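Local coordinates for probable thiosulfate sulfurtransferase (Thermus thermophilus, PDB 2EG4), which probably transfers sulfur from thiosulfate to acceptors such as cyanide and binds a zinc ion, at residues 7-13 against 63-69; 1-5 against 89-93; 154-159 against 226-230; 118-122 against 201-205. One frame throughout, in Å; residues are numbered along the deposited sequence.

Contact 1: 7-13 against 63-69; sequences AVLVDTR and PVVLYDE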
loop_
_atom_site.group_PDB
_atom_site.type_symbol
_atom_site.label_atom_id
_atom_site.label_comp_id
_atom_site.label_asym_id
_atom_site.label_seq_id
_atom_site.Cartn_x
_atom_site.Cartn_y
_atom_site.Cartn_z
ATOM N N ALA A 7 20.615 2.938 3.480
ATOM C CA ALA A 7 19.280 2.993 2.923
ATOM C C ALA A 7 19.058 4.212 2.065
ATOM O O ALA A 7 19.739 5.236 2.203
ATOM C CB ALA A 7 18.259 2.961 4.043
ATOM N N VAL A 8 18.118 4.086 1.131
ATOM C CA VAL A 8 17.734 5.229 0.334
ATOM C C VAL A 8 16.459 5.621 1.062
ATOM O O VAL A 8 15.612 4.769 1.366
ATOM C CB VAL A 8 17.404 4.874 -1.126
ATOM C CG1 VAL A 8 16.791 6.090 -1.823
ATOM C CG2 VAL A 8 18.692 4.477 -1.859
ATOM N N LEU A 9 16.340 6.904 1.358
ATOM C CA LEU A 9 15.171 7.404 2.066
ATOM C C LEU A 9 14.134 7.963 1.091
ATOM O O LEU A 9 14.477 8.651 0.142
ATOM C CB LEU A 9 15.617 8.514 3.023
ATOM C CG LEU A 9 16.577 8.037 4.108
ATOM C CD1 LEU A 9 17.243 9.234 4.802
ATOM C CD2 LEU A 9 15.823 7.192 5.088
ATOM N N VAL A 10 12.863 7.645 1.345
ATOM C CA VAL A 10 11.740 8.124 0.535
ATOM C C VAL A 10 10.731 8.777 1.482
ATOM O O VAL A 10 10.251 8.154 2.411
ATOM C CB VAL A 10 11.071 6.964 -0.236
ATOM C CG1 VAL A 10 9.795 7.453 -0.960
ATOM C CG2 VAL A 10 12.096 6.405 -1.235
ATOM N N ASP A 11 10.445 10.047 1.209
ATOM C CA ASP A 11 9.550 10.905 1.992
ATOM C C ASP A 11 8.190 10.905 1.280
ATOM O O ASP A 11 8.094 11.409 0.157
ATOM C CB ASP A 11 10.164 12.311 1.953
ATOM C CG ASP A 11 9.494 13.299 2.894
ATOM O OD1 ASP A 11 8.266 13.201 3.128
ATOM O OD2 ASP A 11 10.227 14.203 3.380
ATOM N N THR A 12 7.143 10.372 1.922
ATOM C CA THR A 12 5.828 10.307 1.259
ATOM C C THR A 12 4.874 11.447 1.612
ATOM O O THR A 12 3.690 11.405 1.285
ATOM C CB THR A 12 5.156 8.939 1.542
ATOM O OG1 THR A 12 4.748 8.852 2.911
ATOM C CG2 THR A 12 6.160 7.825 1.317
ATOM N N ARG A 13 5.386 12.478 2.275
ATOM C CA ARG A 13 4.560 13.618 2.645
ATOM C C ARG A 13 4.255 14.481 1.428
ATOM O O ARG A 13 4.886 14.344 0.378
ATOM C CB ARG A 13 5.297 14.479 3.685
ATOM C CG ARG A 13 5.595 13.725 4.978
ATOM C CD ARG A 13 6.395 14.634 5.936
ATOM N NE ARG A 13 7.702 14.968 5.349
ATOM C CZ ARG A 13 8.446 16.013 5.715
ATOM N NH1 ARG A 13 8.018 16.842 6.668
ATOM N NH2 ARG A 13 9.611 16.241 5.124
ATOM N N PRO A 63 18.302 -1.257 0.833
ATOM C CA PRO A 63 16.981 -1.169 1.457
ATOM C C PRO A 63 16.437 0.243 1.314
ATOM O O PRO A 63 17.200 1.205 1.189
ATOM C CB PRO A 63 17.278 -1.508 2.911
ATOM C CG PRO A 63 18.578 -0.779 3.117
ATOM C CD PRO A 63 19.366 -1.099 1.844
ATOM N N VAL A 64 15.116 0.364 1.306
ATOM C CA VAL A 64 14.487 1.674 1.206
ATOM C C VAL A 64 13.708 1.918 2.489
ATOM O O VAL A 64 12.984 1.046 2.977
ATOM C CB VAL A 64 13.505 1.771 -0.005
ATOM C CG1 VAL A 64 12.742 3.131 0.032
ATOM C CG2 VAL A 64 14.291 1.656 -1.302
ATOM N N VAL A 65 13.884 3.103 3.062
ATOM C CA VAL A 65 13.157 3.451 4.271
ATOM C C VAL A 65 12.193 4.567 3.894
ATOM O O VAL A 65 12.623 5.635 3.472
ATOM C CB VAL A 65 14.090 3.974 5.399
ATOM C CG1 VAL A 65 13.250 4.485 6.564
ATOM C CG2 VAL A 65 14.982 2.827 5.906
ATOM N N LEU A 66 10.896 4.302 4.024
ATOM C CA LEU A 66 9.910 5.330 3.690
ATOM C C LEU A 66 9.402 5.984 4.973
ATOM O O LEU A 66 9.122 5.295 5.957
ATOM C CB LEU A 66 8.722 4.737 2.928
ATOM C CG LEU A 66 9.035 4.071 1.575
ATOM C CD1 LEU A 66 9.248 2.560 1.784
ATOM C CD2 LEU A 66 7.872 4.312 0.601
ATOM N N TYR A 67 9.261 7.306 4.972
ATOM C CA TYR A 67 8.782 7.958 6.180
ATOM C C TYR A 67 7.678 8.983 5.904
ATOM O O TYR A 67 7.587 9.546 4.816
ATOM C CB TYR A 67 9.957 8.620 6.939
ATOM C CG TYR A 67 10.584 9.819 6.247
ATOM C CD1 TYR A 67 10.076 11.113 6.434
ATOM C CD2 TYR A 67 11.693 9.662 5.410
ATOM C CE1 TYR A 67 10.662 12.222 5.800
ATOM C CE2 TYR A 67 12.296 10.765 4.778
ATOM C CZ TYR A 67 11.771 12.038 4.976
ATOM O OH TYR A 67 12.363 13.121 4.359
ATOM N N ASP A 68 6.834 9.200 6.907
ATOM C CA ASP A 68 5.724 10.141 6.827
ATOM C C ASP A 68 5.373 10.440 8.290
ATOM O O ASP A 68 5.938 9.843 9.220
ATOM C CB ASP A 68 4.539 9.500 6.084
ATOM C CG ASP A 68 3.562 10.523 5.517
ATOM O OD1 ASP A 68 3.451 11.648 6.055
ATOM O OD2 ASP A 68 2.884 10.169 4.523
ATOM N N GLU A 69 4.487 11.395 8.493
ATOM C CA GLU A 69 4.087 11.772 9.838
ATOM C C GLU A 69 2.948 10.840 10.246
ATOM O O GLU A 69 1.768 11.100 9.967
ATOM C CB GLU A 69 3.655 13.234 9.838
ATOM C CG GLU A 69 3.335 13.788 11.240
ATOM C CD GLU A 69 4.446 13.465 12.219
ATOM O OE1 GLU A 69 5.620 13.749 11.896
ATOM O OE2 GLU A 69 4.154 12.914 13.307
#
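Asp11 and Tyr67 meet at the C-terminal ends of two neighbouring strands, where the carboxylate lies obliquely across the phenol, the two planes 49° apart. Tyr67 OH gives a weak hydrogen bond to Asp11 OD2 at 2.6 Å, and the CA of Asp11 sits over one face of the ring in a CH-pi contact, 4.0 Å from its centroid. The phenol reaches this place because Tyr67 CG stands between its own backbone N and carbonyl carbon (chi1 69°), which brings the ring over the end of strand 8-11. Next to this pair, Thr12 OG1 donates to Asp68 OD2 over 2.8 Å, meeting the carboxylate from above its plane. Behind these side chains runs the parallel pairing of strands 8-11 and 64-67, the central two of the four-stranded sheet in the N-terminal rhodanese-like domain. Its ladder starts at Val8 N to Pro63 O and closes at Thr12 N to Tyr67 O, 3.0 Å and nearly straight. On one face of the sheet Val10 CG2 packs on Val64 CG1 at 3.6 Å, and Leu66, beside Val10, continues onto helix 73-84; on the other, Leu9 CD2 lies against Val65 CB. Further out, Arg13 holds the Asp11 carboxylate side-on, NE to OD1 and NH2 to OD2 (2.8 Å), both on syn lone pairs, while Arg13 N closes an Asx turn on OD1. With an alanine at Asp11, Arg13 is likely to lose its charge mate, keeping Gly21 O as a partner of NH2, and Tyr67 OH its weak acceptor. Tyr67 OH is also bonded to Leu23 N, and Asp68 OD2 has a salt bridge to Arg74.

Contact 2: 1-5 against 89-93; sequences MNLPE and VQLWT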
loop_
_atom_site.group_PDB
_atom_site.type_symbol
_atom_site.label_atom_id
_atom_site.label_comp_id
_atom_site.label_asym_id
_atom_site.label_seq_id
_atom_site.Cartn_x
_atom_site.Cartn_y
_atom_site.Cartn_z
ATOM N N MET A 1 13.193 3.881 16.434
ATOM C CA MET A 1 13.397 2.796 15.434
ATOM C C MET A 1 14.774 2.861 14.784
ATOM O O MET A 1 15.215 3.929 14.340
ATOM C CB MET A 1 12.331 2.880 14.342
ATOM C CG MET A 1 12.506 1.855 13.230
ATOM S SD MET A 1 11.325 2.097 11.885
ATOM C CE MET A 1 12.342 2.991 10.722
ATOM N N ASN A 2 15.438 1.709 14.718
ATOM C CA ASN A 2 16.758 1.603 14.104
ATOM C C ASN A 2 16.600 1.540 12.605
ATOM O O ASN A 2 15.584 1.060 12.107
ATOM C CB ASN A 2 17.471 0.344 14.584
ATOM C CG ASN A 2 17.919 0.443 16.026
ATOM O OD1 ASN A 2 17.776 -0.505 16.797
ATOM N ND2 ASN A 2 18.473 1.590 16.394
ATOM N N LEU A 3 17.617 2.006 11.890
ATOM C CA LEU A 3 17.600 2.038 10.439
ATOM C C LEU A 3 18.570 1.043 9.839
ATOM O O LEU A 3 19.647 0.786 10.397
ATOM C CB LEU A 3 17.999 3.423 9.945
ATOM C CG LEU A 3 17.176 4.620 10.421
ATOM C CD1 LEU A 3 17.887 5.924 10.049
ATOM C CD2 LEU A 3 15.796 4.550 9.761
ATOM N N PRO A 4 18.206 0.457 8.687
ATOM C CA PRO A 4 19.115 -0.496 8.051
ATOM C C PRO A 4 20.271 0.284 7.408
ATOM O O PRO A 4 20.170 1.485 7.180
ATOM C CB PRO A 4 18.224 -1.176 7.011
ATOM C CG PRO A 4 17.262 -0.068 6.618
ATOM C CD PRO A 4 16.910 0.517 7.977
ATOM N N GLU A 5 21.365 -0.394 7.087
ATOM C CA GLU A 5 22.512 0.289 6.492
ATOM C C GLU A 5 22.365 0.728 5.043
ATOM O O GLU A 5 21.761 0.028 4.222
ATOM C CB GLU A 5 23.762 -0.592 6.586
ATOM C CG GLU A 5 24.071 -1.025 7.983
ATOM C CD GLU A 5 24.156 0.164 8.926
ATOM O OE1 GLU A 5 25.026 1.028 8.694
ATOM O OE2 GLU A 5 23.339 0.215 9.876
ATOM N N VAL A 89 11.760 -2.963 1.966
ATOM C CA VAL A 89 11.268 -1.694 2.498
ATOM C C VAL A 89 10.979 -1.699 3.976
ATOM O O VAL A 89 10.674 -2.745 4.572
ATOM C CB VAL A 89 9.961 -1.246 1.759
ATOM C CG1 VAL A 89 10.245 -1.086 0.283
ATOM C CG2 VAL A 89 8.851 -2.273 1.961
ATOM N N GLN A 90 11.074 -0.517 4.578
ATOM C CA GLN A 90 10.782 -0.354 5.990
ATOM C C GLN A 90 10.023 0.957 6.147
ATOM O O GLN A 90 10.324 1.919 5.451
ATOM C CB GLN A 90 12.082 -0.299 6.794
ATOM C CG GLN A 90 11.895 -0.192 8.285
ATOM C CD GLN A 90 13.220 -0.325 9.017
ATOM O OE1 GLN A 90 14.059 -1.150 8.647
ATOM N NE2 GLN A 90 13.413 0.479 10.057
ATOM N N LEU A 91 9.045 0.972 7.047
ATOM C CA LEU A 91 8.242 2.161 7.327
ATOM C C LEU A 91 8.831 2.861 8.561
ATOM O O LEU A 91 9.255 2.200 9.511
ATOM C CB LEU A 91 6.795 1.768 7.635
ATOM C CG LEU A 91 5.984 1.028 6.568
ATOM C CD1 LEU A 91 4.658 0.579 7.172
ATOM C CD2 LEU A 91 5.753 1.935 5.379
ATOM N N TRP A 92 8.801 4.190 8.559
ATOM C CA TRP A 92 9.320 4.980 9.676
ATOM C C TRP A 92 8.277 6.080 9.882
ATOM O O TRP A 92 8.195 7.014 9.092
ATOM C CB TRP A 92 10.669 5.551 9.265
ATOM C CG TRP A 92 11.427 6.219 10.366
ATOM C CD1 TRP A 92 11.140 6.187 11.693
ATOM C CD2 TRP A 92 12.634 6.971 10.224
ATOM N NE1 TRP A 92 12.107 6.877 12.400
ATOM C CE2 TRP A 92 13.034 7.367 11.523
ATOM C CE3 TRP A 92 13.420 7.346 9.129
ATOM C CZ2 TRP A 92 14.187 8.124 11.755
ATOM C CZ3 TRP A 92 14.578 8.101 9.356
ATOM C CH2 TRP A 92 14.946 8.481 10.664
ATOM N N THR A 93 7.492 5.963 10.948
ATOM C CA THR A 93 6.387 6.885 11.203
ATOM C C THR A 93 6.599 7.953 12.263
ATOM O O THR A 93 5.786 8.846 12.416
ATOM C CB THR A 93 5.107 6.111 11.589
ATOM O OG1 THR A 93 5.356 5.355 12.785
ATOM C CG2 THR A 93 4.683 5.154 10.463
HETATM O O HOH W 1 13.047 6.626 15.355
#
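Met1 reaches from the chain start onto the strand 89-92, its side chain meeting Gln90, Leu91 and Trp92. Its CB points toward the strand, and CG continues in the same sense, anti to the backbone N (chi1 177°). The sulfur comes next: SD is 3.2 Å from Leu91 O, and a hydrogen bond to it from Gln90 NE2 is weak and doubtful, because that nitrogen is crowded in the model. A bend at chi3 (99°) then turns the methyl CE over one face of the indole, while SD stands obliquely to the five-membered ring in a Met-aromatic contact. Strand 89-92 is an outermost strand of the parallel sheet in the N-terminal rhodanese-like domain, and the irregular segment 1-5 packs on side chains at this margin. Leu3 meets the other half of the indole, crossing it at about a right angle. Its CD2 forms a CH-pi contact over the six-membered ring, 3.8 Å from the centroid and offset toward the rim, and CD1 approaches CH2 of Trp92 at 3.9 Å. Gln90, extended beyond CG, comes from the direction opposite to Met1; its NE2 also donates to Asn2 O at 3.0 Å, a bond that is tentative for the same reason. The amide OE1 of the same residue faces Pro4 CD at 3.4 Å. Near the exposed chain start a water accepts from both Met1 N and Trp92 NE1, tying the terminus to the indole nitrogen. Trp92 is further held by Trp96, edge-to-face, and by Val65 and Tyr67 of strand 64-67.

Contact 3: 154-159 against 226-230; sequences RGGRIP and LPTEP. With SO4 (sulfate ion), chain E.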
loop_
_atom_site.group_PDB
_atom_site.type_symbol
_atom_site.label_atom_id
_atom_site.label_comp_id
_atom_site.label_asym_id
_atom_site.label_seq_id
_atom_site.Cartn_x
_atom_site.Cartn_y
_atom_site.Cartn_z
ATOM N N ARG A 154 -21.634 2.907 -7.913
ATOM C CA ARG A 154 -22.578 2.792 -6.800
ATOM C C ARG A 154 -21.898 2.276 -5.543
ATOM O O ARG A 154 -20.695 2.005 -5.547
ATOM C CB ARG A 154 -23.690 1.826 -7.191
ATOM C CG ARG A 154 -23.143 0.515 -7.707
ATOM C CD ARG A 154 -24.244 -0.399 -8.231
ATOM N NE ARG A 154 -23.687 -1.594 -8.854
ATOM C CZ ARG A 154 -22.851 -2.427 -8.241
ATOM N NH1 ARG A 154 -22.480 -2.184 -6.988
ATOM N NH2 ARG A 154 -22.391 -3.502 -8.870
ATOM N N GLY A 155 -22.673 2.150 -4.471
ATOM C CA GLY A 155 -22.137 1.644 -3.224
ATOM C C GLY A 155 -22.176 0.126 -3.203
ATOM O O GLY A 155 -23.062 -0.507 -3.789
ATOM N N GLY A 156 -21.211 -0.482 -2.532
ATOM C CA GLY A 156 -21.211 -1.930 -2.491
ATOM C C GLY A 156 -19.935 -2.503 -1.946
ATOM O O GLY A 156 -18.990 -1.770 -1.662
ATOM N N ARG A 157 -19.933 -3.824 -1.795
ATOM C CA ARG A 157 -18.802 -4.574 -1.278
ATOM C C ARG A 157 -18.704 -5.868 -2.060
ATOM O O ARG A 157 -19.640 -6.258 -2.767
ATOM C CB ARG A 157 -19.031 -4.916 0.196
ATOM C CG ARG A 157 -20.302 -5.732 0.408
ATOM C CD ARG A 157 -20.396 -6.320 1.817
ATOM N NE ARG A 157 -21.630 -7.096 1.999
ATOM C CZ ARG A 157 -22.825 -6.560 2.236
ATOM N NH1 ARG A 157 -22.958 -5.241 2.324
ATOM N NH2 ARG A 157 -23.885 -7.339 2.398
ATOM N N ILE A 158 -17.560 -6.525 -1.951
ATOM C CA ILE A 158 -17.356 -7.793 -2.618
ATOM C C ILE A 158 -18.198 -8.773 -1.799
ATOM O O ILE A 158 -18.106 -8.799 -0.582
ATOM C CB ILE A 158 -15.844 -8.159 -2.624
ATOM C CG1 ILE A 158 -15.119 -7.198 -3.577
ATOM C CG2 ILE A 158 -15.630 -9.617 -3.069
ATOM C CD1 ILE A 158 -13.610 -7.325 -3.560
ATOM N N PRO A 159 -19.050 -9.572 -2.468
ATOM C CA PRO A 159 -19.899 -10.535 -1.747
ATOM C C PRO A 159 -19.088 -11.481 -0.876
ATOM O O PRO A 159 -18.057 -12.000 -1.307
ATOM C CB PRO A 159 -20.627 -11.263 -2.877
ATOM C CG PRO A 159 -20.652 -10.219 -4.009
ATOM C CD PRO A 159 -19.237 -9.693 -3.924
ATOM N N LEU A 226 -18.186 -6.892 -11.893
ATOM C CA LEU A 226 -18.293 -8.092 -11.061
ATOM C C LEU A 226 -19.413 -7.908 -10.037
ATOM O O LEU A 226 -19.758 -6.781 -9.682
ATOM C CB LEU A 226 -16.951 -8.341 -10.377
ATOM C CG LEU A 226 -15.903 -8.663 -11.447
ATOM C CD1 LEU A 226 -14.495 -8.521 -10.880
ATOM C CD2 LEU A 226 -16.125 -10.082 -11.944
ATOM N N PRO A 227 -19.987 -9.020 -9.549
ATOM C CA PRO A 227 -21.082 -9.017 -8.567
ATOM C C PRO A 227 -20.780 -8.267 -7.274
ATOM O O PRO A 227 -19.679 -8.362 -6.729
ATOM C CB PRO A 227 -21.327 -10.506 -8.310
ATOM C CG PRO A 227 -20.753 -11.199 -9.519
ATOM C CD PRO A 227 -19.520 -10.389 -9.805
ATOM N N THR A 228 -21.755 -7.514 -6.778
ATOM C CA THR A 228 -21.558 -6.789 -5.528
ATOM C C THR A 228 -22.801 -6.804 -4.654
ATOM O O THR A 228 -23.906 -7.048 -5.136
ATOM C CB THR A 228 -21.146 -5.312 -5.763
ATOM O OG1 THR A 228 -22.237 -4.581 -6.343
ATOM C CG2 THR A 228 -19.941 -5.245 -6.705
ATOM N N GLU A 229 -22.597 -6.585 -3.363
ATOM C CA GLU A 229 -23.699 -6.530 -2.406
ATOM C C GLU A 229 -23.705 -5.126 -1.809
ATOM O O GLU A 229 -22.665 -4.466 -1.740
ATOM C CB GLU A 229 -23.516 -7.571 -1.288
ATOM C CG GLU A 229 -23.736 -9.025 -1.707
ATOM C CD GLU A 229 -25.020 -9.231 -2.500
ATOM O OE1 GLU A 229 -26.020 -8.532 -2.236
ATOM O OE2 GLU A 229 -25.033 -10.099 -3.393
ATOM N N PRO A 230 -24.885 -4.629 -1.417
ATOM C CA PRO A 230 -26.185 -5.306 -1.514
ATOM C C PRO A 230 -26.751 -5.268 -2.933
ATOM O O PRO A 230 -27.642 -6.090 -3.244
ATOM C CB PRO A 230 -27.050 -4.533 -0.524
ATOM C CG PRO A 230 -26.484 -3.142 -0.610
ATOM C CD PRO A 230 -24.991 -3.394 -0.614
ATOM O OXT PRO A 230 -26.309 -4.402 -3.718
HETATM S S SO4 E . -22.803 -10.788 1.749
HETATM O O1 SO4 E . -24.099 -10.178 1.307
HETATM O O2 SO4 E . -22.795 -10.956 3.239
HETATM O O3 SO4 E . -22.644 -12.128 1.094
HETATM O O4 SO4 E . -21.662 -9.899 1.350
HETATM O O HOH W 2 -24.058 -3.003 -4.598
#
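Arg154 opens the segment with its guanidinium turned edge-on to Thr228. Its chain runs extended from CG to NE, and NH2 makes a weak hydrogen bond to Thr228 OG1. The loop 154-159 belongs to the C-terminal rhodanese-like domain, just after the zinc ligands Cys151 and Cys152, and the tail 226-230 follows helix 217-223. A water donates to Gly155 O and to Pro230 OXT, and accepts from Thr228 OG1, so it ties the chain's last carboxylate to the loop. Gly156 follows, its CA 3.0 Å from Glu229 O; at its backbone angles a CB would jam against the preceding carbonyl and also crowd Glu229 O. Arg157 then forms a single antiparallel bridge with Glu229, a hydrogen-bonded pair: Arg157 N to Glu229 O (2.8 Å) and Glu229 N to Arg157 O (3.0 Å). Its guanidinium lays one face on Glu229 CB and points its edge at a sulfate, NE giving 2.9 Å to O4 and NH2 3.0 Å to O1. A leucine in place of Arg157 would probably leave the sulfate without its two-pronged partner and Glu229 CB without the flat group it lies on. Phe143 accepts from NH1 through its carbonyl and meets the group in a cation-pi contact. Pro159 packs on Pro227, its CD 3.1 Å from Pro227 O. The tail is thus held to the loop mainly by main-chain bonds and water, while the positive charge of Arg157 probably drew in the sulfate, likely from the crystallisation liquor.

Contact 4: 118-122 against 201-205; sequences RRDWL and FFVLR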
loop_
_atom_site.group_PDB
_atom_site.type_symbol
_atom_site.label_atom_id
_atom_site.label_comp_id
_atom_site.label_asym_id
_atom_site.label_seq_id
_atom_site.Cartn_x
_atom_site.Cartn_y
_atom_site.Cartn_z
ATOM N N ARG A 118 6.521 -8.936 -6.791
ATOM C CA ARG A 118 6.337 -9.857 -5.687
ATOM C C ARG A 118 4.854 -10.226 -5.733
ATOM O O ARG A 118 4.058 -9.695 -4.967
ATOM C CB ARG A 118 6.688 -9.151 -4.377
ATOM C CG ARG A 118 7.379 -10.044 -3.377
ATOM C CD ARG A 118 7.815 -9.277 -2.140
ATOM N NE ARG A 118 8.841 -8.279 -2.421
ATOM C CZ ARG A 118 9.846 -8.003 -1.596
ATOM N NH1 ARG A 118 9.952 -8.655 -0.444
ATOM N NH2 ARG A 118 10.746 -7.084 -1.919
ATOM N N ARG A 119 4.473 -11.129 -6.644
ATOM C CA ARG A 119 3.071 -11.509 -6.782
ATOM C C ARG A 119 2.467 -11.984 -5.478
ATOM O O ARG A 119 1.263 -11.862 -5.269
ATOM C CB ARG A 119 2.886 -12.609 -7.845
ATOM C CG ARG A 119 2.850 -12.110 -9.283
ATOM C CD ARG A 119 1.643 -11.205 -9.547
ATOM N NE ARG A 119 0.361 -11.910 -9.448
ATOM C CZ ARG A 119 -0.086 -12.801 -10.330
ATOM N NH1 ARG A 119 0.638 -13.111 -11.398
ATOM N NH2 ARG A 119 -1.259 -13.388 -10.138
ATOM N N ASP A 120 3.307 -12.524 -4.599
ATOM C CA ASP A 120 2.823 -13.023 -3.314
ATOM C C ASP A 120 2.215 -11.936 -2.424
ATOM O O ASP A 120 1.407 -12.219 -1.533
ATOM C CB ASP A 120 3.946 -13.771 -2.560
ATOM C CG ASP A 120 5.249 -12.989 -2.482
ATOM O OD1 ASP A 120 5.856 -12.731 -3.548
ATOM O OD2 ASP A 120 5.680 -12.642 -1.355
ATOM N N TRP A 121 2.601 -10.688 -2.662
ATOM C CA TRP A 121 2.073 -9.571 -1.876
ATOM C C TRP A 121 0.708 -9.101 -2.370
ATOM O O TRP A 121 -0.035 -8.413 -1.676
ATOM C CB TRP A 121 3.018 -8.377 -2.004
ATOM C CG TRP A 121 4.162 -8.368 -1.051
ATOM C CD1 TRP A 121 4.788 -9.452 -0.504
ATOM C CD2 TRP A 121 4.812 -7.206 -0.516
ATOM N NE1 TRP A 121 5.792 -9.032 0.351
ATOM C CE2 TRP A 121 5.825 -7.661 0.360
ATOM C CE3 TRP A 121 4.635 -5.824 -0.695
ATOM C CZ2 TRP A 121 6.662 -6.780 1.064
ATOM C CZ3 TRP A 121 5.459 -4.946 -0.005
ATOM C CH2 TRP A 121 6.466 -5.429 0.870
ATOM N N LEU A 122 0.395 -9.483 -3.592
ATOM C CA LEU A 122 -0.797 -9.005 -4.257
ATOM C C LEU A 122 -1.955 -9.960 -4.480
ATOM O O LEU A 122 -1.774 -11.165 -4.533
ATOM C CB LEU A 122 -0.344 -8.488 -5.628
ATOM C CG LEU A 122 -1.320 -8.007 -6.694
ATOM C CD1 LEU A 122 -1.846 -6.644 -6.304
ATOM C CD2 LEU A 122 -0.601 -7.950 -8.054
ATOM N N PHE A 201 -2.336 -4.309 5.450
ATOM C CA PHE A 201 -1.392 -5.279 4.914
ATOM C C PHE A 201 -0.134 -5.270 5.777
ATOM O O PHE A 201 0.269 -6.306 6.297
ATOM C CB PHE A 201 -1.055 -4.924 3.448
ATOM C CG PHE A 201 0.112 -5.693 2.865
ATOM C CD1 PHE A 201 -0.076 -6.927 2.252
ATOM C CD2 PHE A 201 1.390 -5.153 2.893
ATOM C CE1 PHE A 201 0.985 -7.613 1.669
ATOM C CE2 PHE A 201 2.476 -5.838 2.312
ATOM C CZ PHE A 201 2.266 -7.073 1.698
ATOM N N PHE A 202 0.484 -4.101 5.946
ATOM C CA PHE A 202 1.695 -4.016 6.760
ATOM C C PHE A 202 1.506 -4.339 8.238
ATOM O O PHE A 202 2.385 -4.960 8.852
ATOM C CB PHE A 202 2.345 -2.638 6.598
ATOM C CG PHE A 202 3.029 -2.472 5.290
ATOM C CD1 PHE A 202 4.157 -3.236 4.990
ATOM C CD2 PHE A 202 2.527 -1.597 4.331
ATOM C CE1 PHE A 202 4.772 -3.138 3.753
ATOM C CE2 PHE A 202 3.133 -1.489 3.092
ATOM C CZ PHE A 202 4.260 -2.261 2.796
ATOM N N VAL A 203 0.377 -3.935 8.807
ATOM C CA VAL A 203 0.108 -4.214 10.210
ATOM C C VAL A 203 -0.033 -5.716 10.401
ATOM O O VAL A 203 0.616 -6.308 11.275
ATOM C CB VAL A 203 -1.203 -3.552 10.689
ATOM C CG1 VAL A 203 -1.560 -4.050 12.111
ATOM C CG2 VAL A 203 -1.044 -2.039 10.688
ATOM N N LEU A 204 -0.874 -6.337 9.574
ATOM C CA LEU A 204 -1.097 -7.771 9.688
ATOM C C LEU A 204 0.195 -8.555 9.491
ATOM O O LEU A 204 0.463 -9.509 10.225
ATOM C CB LEU A 204 -2.155 -8.234 8.679
ATOM C CG LEU A 204 -3.597 -7.834 8.995
ATOM C CD1 LEU A 204 -4.527 -8.260 7.875
ATOM C CD2 LEU A 204 -4.032 -8.496 10.306
ATOM N N ARG A 205 0.989 -8.168 8.498
ATOM C CA ARG A 205 2.246 -8.857 8.233
ATOM C C ARG A 205 3.173 -8.778 9.438
ATOM O O ARG A 205 3.867 -9.753 9.765
ATOM C CB ARG A 205 2.927 -8.272 6.984
ATOM C CG ARG A 205 2.245 -8.710 5.690
ATOM C CD ARG A 205 3.166 -9.514 4.797
ATOM N NE ARG A 205 2.421 -10.280 3.798
ATOM C CZ ARG A 205 2.979 -11.104 2.917
ATOM N NH1 ARG A 205 4.301 -11.273 2.904
ATOM N NH2 ARG A 205 2.219 -11.759 2.047
HETATM O O HOH W 3 4.467 -13.658 0.859
HETATM O O HOH W 4 1.845 -14.083 0.170
#
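Trp121 presses one face of its indole onto Phe201, the tight part of the contact: Phe201 CZ lies 3.4 Å from Trp121 CD2, offset toward the rim. The ring planes of this pair are 57° apart. Arg118 CD sits on the opposite face, so the indole lies between it and Phe201. Phe201 CG stands anti to its backbone N (chi1 169°), placing the ring of this helix 195-206 residue against the 3-10 segment 119-121. Phe202 meets the far end of the indole, CE1 to Trp121 CH2 at 4.1 Å, and completes an aromatic cluster; helix 73-84 carries it into the N-terminal domain, with Phe80 edge-to-face on Phe201 and Cys76 and Ala79 against Phe202. The other side is looser and wet. Arg205, bent at chi2, brings NH1 to 3.7 Å from Trp121 NE1, with its guanidinium plane 57° from the ring. No direct hydrogen bond crosses between the segments; instead two waters at the guanidinium edge bridge to Asp120. One donates to Asp120 OD2 (2.7 Å) and accepts from Arg205 NH1, the other donates to Asp120 O and accepts, weakly, from NH2. The NE of Arg205 is bonded to Ala211 O, which fixes the group from behind. Asp120 OD2 and Arg205 NH1 stay 4.7 Å apart, so their opposite charges probably attract through water rather than by a direct salt bridge, and the direct grip between the segment and the helix rests on apolar ring packing.

Contact 1 is the buried one, two central strands of the N-terminal sheet joined by a regular main-chain ladder; contacts 2 and 3 lie at the surface, and contact 4, also partly exposed, sits where the two domains meet. Contacts 1 and 2 share that sheet, strands 64-67 and 89-92 being neighbours in it, with Leu66 N probably bonded to Gln90 O. Where contact 1 relies on backbone bonds, contact 2 uses sulfur and aromatic packing at the sheet margin. Contact 4 touches contact 2 where Leu91 CD1 meets Phe202 CG, apolar atoms on both sides. Contact 3 lies apart, about 35 Å from contact 1 between centres, and relies on a short bridge, water and a sulfate-bound arginine.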